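Local structure of lipoate-protein ligase, putative (Streptococcus pneumoniae, 1VQZ) at residues A[30-41]-A[149-158]. The protein is a putative lipoate-protein ligase, joining a ligase A/B-type catalytic domain related to class II tRNA synthetases to a smaller C-terminal domain. Numbering follows the deposited sequence.
Sequences EEYAFKHLLDED and AYINGRIMHH. With EDO (1,2-ethanediol), chain N; EDO (1,2-ethanediol), chain L.
Phe34, on the last turns of helix 23-36, inserts its ring edge-first into the beta hairpin 141-151/154-162, a helix-on-sheet contact within the ligase catalytic domain. With CG anti to the backbone N (chi1 -177°), the ring reaches down between two side chains: Ile151 CD1 lies over one face, 4.2 Å from the ring centroid, and Met156 CB over the opposite face at 3.7 Å, both CH-pi contacts. A flat, apolar ring suits this sandwich. Met156, modelled as selenomethionine, runs roughly perpendicular to the Phe34 side chain, and its SE meets the ring obliquely, a Met-aromatic contact.

Arg154 runs antiparallel alongside the Phe34 side chain to the turn from Leu37 to Glu40 that follows the helix. Arg154 NH2 donates to Glu40 O at 2.6 Å and more weakly to Leu37 O, while Leu38 CD2 sits over one guanidinium face, 3.5 Å from Arg154 NE. Several N-H donors suit a turn presenting more than one carbonyl.

At the other end, Glu30 stretches out to His158. Its carboxylate OE2 also accepts from Thr97 OG1, while the second imidazole nitrogen, NE2, pairs with Ser82 OG. His158 ND1 donates to Glu30 OE2 at 2.8 Å, with ND1 37° out of the carboxylate plane, although OE2 itself is nearly in the imidazole plane.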
# COMPACT_ATOMS: atom_id res chain seq x y z
N GLU A 30 5.53 -2.87 -11.25
CA GLU A 30 5.49 -3.67 -10.02
C GLU A 30 4.33 -4.65 -10.07
O GLU A 30 4.48 -5.84 -9.71
CB GLU A 30 5.38 -2.76 -8.77
CG GLU A 30 5.38 -3.51 -7.44
CD GLU A 30 5.04 -2.61 -6.29
OE1 GLU A 30 4.01 -1.92 -6.40
OE2 GLU A 30 5.79 -2.59 -5.28
N GLU A 31 3.16 -4.18 -10.51
CA GLU A 31 2.01 -5.08 -10.63
C GLU A 31 2.25 -6.21 -11.63
O GLU A 31 1.80 -7.39 -11.44
CB GLU A 31 0.75 -4.30 -11.05
CG GLU A 31 -0.50 -5.16 -10.94
CD GLU A 31 -1.77 -4.45 -11.43
OE1 GLU A 31 -1.80 -3.88 -12.54
OE2 GLU A 31 -2.74 -4.51 -10.69
N TYR A 32 2.93 -5.87 -12.72
CA TYR A 32 3.28 -6.85 -13.74
C TYR A 32 4.18 -7.97 -13.17
O TYR A 32 3.96 -9.14 -13.40
CB TYR A 32 3.95 -6.18 -14.92
CG TYR A 32 4.02 -7.09 -16.12
CD1 TYR A 32 2.91 -7.27 -16.94
CD2 TYR A 32 5.18 -7.78 -16.42
CE1 TYR A 32 2.93 -8.14 -18.05
CE2 TYR A 32 5.23 -8.65 -17.55
CZ TYR A 32 4.09 -8.83 -18.35
OH TYR A 32 4.15 -9.66 -19.44
N ALA A 33 5.20 -7.59 -12.38
CA ALA A 33 6.01 -8.57 -11.72
C ALA A 33 5.16 -9.42 -10.75
O ALA A 33 5.24 -10.66 -10.77
CB ALA A 33 7.20 -7.87 -11.02
N PHE A 34 4.33 -8.77 -9.92
CA PHE A 34 3.51 -9.47 -8.93
C PHE A 34 2.55 -10.46 -9.61
O PHE A 34 2.49 -11.66 -9.26
CB PHE A 34 2.71 -8.43 -8.18
CG PHE A 34 1.84 -8.96 -7.06
CD1 PHE A 34 2.20 -10.10 -6.32
CD2 PHE A 34 0.72 -8.21 -6.65
CE1 PHE A 34 1.42 -10.53 -5.22
CE2 PHE A 34 -0.06 -8.64 -5.58
CZ PHE A 34 0.30 -9.81 -4.86
N LYS A 35 1.83 -9.98 -10.62
CA LYS A 35 0.70 -10.76 -11.21
C LYS A 35 0.97 -11.54 -12.49
O LYS A 35 0.28 -12.49 -12.81
CB LYS A 35 -0.51 -9.83 -11.41
CG LYS A 35 -1.00 -9.22 -10.14
CD LYS A 35 -2.21 -8.30 -10.39
CE LYS A 35 -2.77 -7.75 -9.06
NZ LYS A 35 -3.87 -6.70 -9.29
N HIS A 36 2.00 -11.14 -13.20
CA HIS A 36 2.25 -11.65 -14.55
C HIS A 36 3.53 -12.48 -14.71
O HIS A 36 3.60 -13.26 -15.62
CB HIS A 36 2.32 -10.48 -15.53
CG HIS A 36 1.01 -9.83 -15.79
ND1 HIS A 36 0.26 -10.09 -16.91
CD2 HIS A 36 0.32 -8.90 -15.08
CE1 HIS A 36 -0.84 -9.36 -16.88
NE2 HIS A 36 -0.83 -8.62 -15.78
N LEU A 37 4.53 -12.29 -13.84
CA LEU A 37 5.77 -13.08 -13.93
C LEU A 37 5.69 -14.32 -13.04
O LEU A 37 6.53 -14.56 -12.15
CB LEU A 37 7.03 -12.27 -13.58
CG LEU A 37 7.40 -11.07 -14.49
CD1 LEU A 37 8.72 -10.50 -14.05
CD2 LEU A 37 7.47 -11.41 -15.95
N LEU A 38 4.69 -15.13 -13.34
CA LEU A 38 4.32 -16.32 -12.55
C LEU A 38 5.29 -17.52 -12.65
O LEU A 38 5.18 -18.45 -11.87
CB LEU A 38 2.90 -16.77 -12.95
CG LEU A 38 1.85 -15.68 -12.71
CD1 LEU A 38 0.44 -16.18 -13.04
CD2 LEU A 38 1.94 -15.15 -11.26
N ASP A 39 6.22 -17.50 -13.60
CA ASP A 39 7.28 -18.51 -13.68
C ASP A 39 8.51 -18.17 -12.81
O ASP A 39 9.47 -18.92 -12.80
CB ASP A 39 7.79 -18.67 -15.13
CG ASP A 39 6.78 -19.35 -16.07
OD1 ASP A 39 5.89 -20.07 -15.60
OD2 ASP A 39 6.92 -19.15 -17.30
N GLU A 40 8.51 -17.03 -12.16
CA GLU A 40 9.57 -16.64 -11.25
C GLU A 40 8.98 -16.67 -9.85
O GLU A 40 8.06 -15.91 -9.56
CB GLU A 40 10.01 -15.20 -11.55
CG GLU A 40 10.22 -14.90 -13.03
CD GLU A 40 11.28 -15.78 -13.67
OE1 GLU A 40 12.20 -16.26 -12.98
OE2 GLU A 40 11.15 -16.00 -14.88
N ASP A 41 9.50 -17.54 -9.01
CA ASP A 41 8.96 -17.73 -7.66
C ASP A 41 9.27 -16.62 -6.65
O ASP A 41 8.55 -16.46 -5.66
CB ASP A 41 9.52 -19.01 -7.09
CG ASP A 41 9.01 -20.24 -7.82
OD1 ASP A 41 7.89 -20.21 -8.35
OD2 ASP A 41 9.73 -21.25 -7.82
N ALA A 149 0.26 -7.41 0.19
CA ALA A 149 -0.89 -7.74 -0.67
C ALA A 149 -0.83 -9.22 -1.01
O ALA A 149 0.23 -9.79 -1.11
CB ALA A 149 -0.88 -6.90 -1.96
N TYR A 150 -1.99 -9.83 -1.19
CA TYR A 150 -2.06 -11.26 -1.44
C TYR A 150 -3.05 -11.51 -2.52
O TYR A 150 -4.20 -11.10 -2.42
CB TYR A 150 -2.51 -12.01 -0.20
CG TYR A 150 -2.73 -13.47 -0.42
CD1 TYR A 150 -1.67 -14.33 -0.45
CD2 TYR A 150 -4.01 -13.98 -0.66
CE1 TYR A 150 -1.84 -15.70 -0.66
CE2 TYR A 150 -4.20 -15.37 -0.86
CZ TYR A 150 -3.09 -16.22 -0.86
OH TYR A 150 -3.20 -17.58 -1.05
N ILE A 151 -2.58 -12.14 -3.59
CA ILE A 151 -3.46 -12.77 -4.56
C ILE A 151 -3.31 -14.28 -4.36
O ILE A 151 -2.52 -14.73 -3.50
CB ILE A 151 -3.07 -12.41 -5.99
CG1 ILE A 151 -1.75 -13.12 -6.36
CG2 ILE A 151 -3.10 -10.89 -6.15
CD1 ILE A 151 -1.06 -12.60 -7.71
N ASN A 152 -4.03 -15.08 -5.16
CA ASN A 152 -3.98 -16.55 -4.95
C ASN A 152 -2.56 -17.03 -5.24
O ASN A 152 -1.95 -16.72 -6.27
CB ASN A 152 -5.05 -17.36 -5.72
N GLY A 153 -2.03 -17.69 -4.24
CA GLY A 153 -0.76 -18.36 -4.32
C GLY A 153 0.44 -17.43 -4.39
O GLY A 153 1.51 -17.93 -4.60
N ARG A 154 0.25 -16.13 -4.24
CA ARG A 154 1.33 -15.16 -4.39
C ARG A 154 1.23 -13.94 -3.46
O ARG A 154 0.17 -13.25 -3.31
CB ARG A 154 1.44 -14.75 -5.86
CG ARG A 154 2.62 -13.94 -6.19
CD ARG A 154 2.79 -13.67 -7.70
NE ARG A 154 3.67 -14.64 -8.23
CZ ARG A 154 4.80 -14.47 -8.89
NH1 ARG A 154 5.26 -13.32 -9.33
NH2 ARG A 154 5.46 -15.57 -9.18
N ILE A 155 2.37 -13.65 -2.83
CA ILE A 155 2.48 -12.64 -1.78
C ILE A 155 3.39 -11.52 -2.20
O ILE A 155 4.47 -11.78 -2.73
CB ILE A 155 3.09 -13.28 -0.53
CG1 ILE A 155 2.20 -14.45 -0.04
CG2 ILE A 155 3.33 -12.22 0.58
CD1 ILE A 155 2.84 -15.37 0.93
N MSE A 156 2.96 -10.27 -1.96
CA MSE A 156 3.85 -9.13 -2.13
C MSE A 156 3.94 -8.34 -0.84
O MSE A 156 2.94 -7.96 -0.26
CB MSE A 156 3.39 -8.21 -3.28
CG MSE A 156 4.30 -7.02 -3.47
SE MSE A 156 3.78 -5.85 -4.99
CE MSE A 156 1.95 -5.31 -4.29
N HIS A 157 5.17 -8.10 -0.43
CA HIS A 157 5.49 -7.13 0.60
C HIS A 157 6.15 -5.93 -0.09
O HIS A 157 7.14 -6.11 -0.79
CB HIS A 157 6.49 -7.68 1.60
CG HIS A 157 5.93 -8.74 2.48
ND1 HIS A 157 5.40 -8.46 3.73
CD2 HIS A 157 5.76 -10.07 2.29
CE1 HIS A 157 4.96 -9.58 4.27
NE2 HIS A 157 5.17 -10.57 3.42
N HIS A 158 5.62 -4.74 0.08
CA HIS A 158 6.26 -3.57 -0.52
C HIS A 158 6.19 -2.38 0.40
O HIS A 158 5.39 -2.34 1.35
CB HIS A 158 5.77 -3.28 -1.96
CG HIS A 158 4.35 -2.83 -2.07
ND1 HIS A 158 3.81 -2.34 -3.25
CD2 HIS A 158 3.35 -2.79 -1.15
CE1 HIS A 158 2.54 -2.04 -3.05
NE2 HIS A 158 2.24 -2.27 -1.78
C1 EDO N . -3.24 -6.94 -15.03
O1 EDO N . -2.58 -7.48 -13.88
C2 EDO N . -3.02 -5.44 -14.99
O2 EDO N . -3.85 -4.82 -14.01
C1 EDO L . 3.36 2.27 -4.24
O1 EDO L . 3.98 2.64 -3.03
C2 EDO L . 3.49 0.77 -4.31
O2 EDO L . 3.21 0.31 -5.61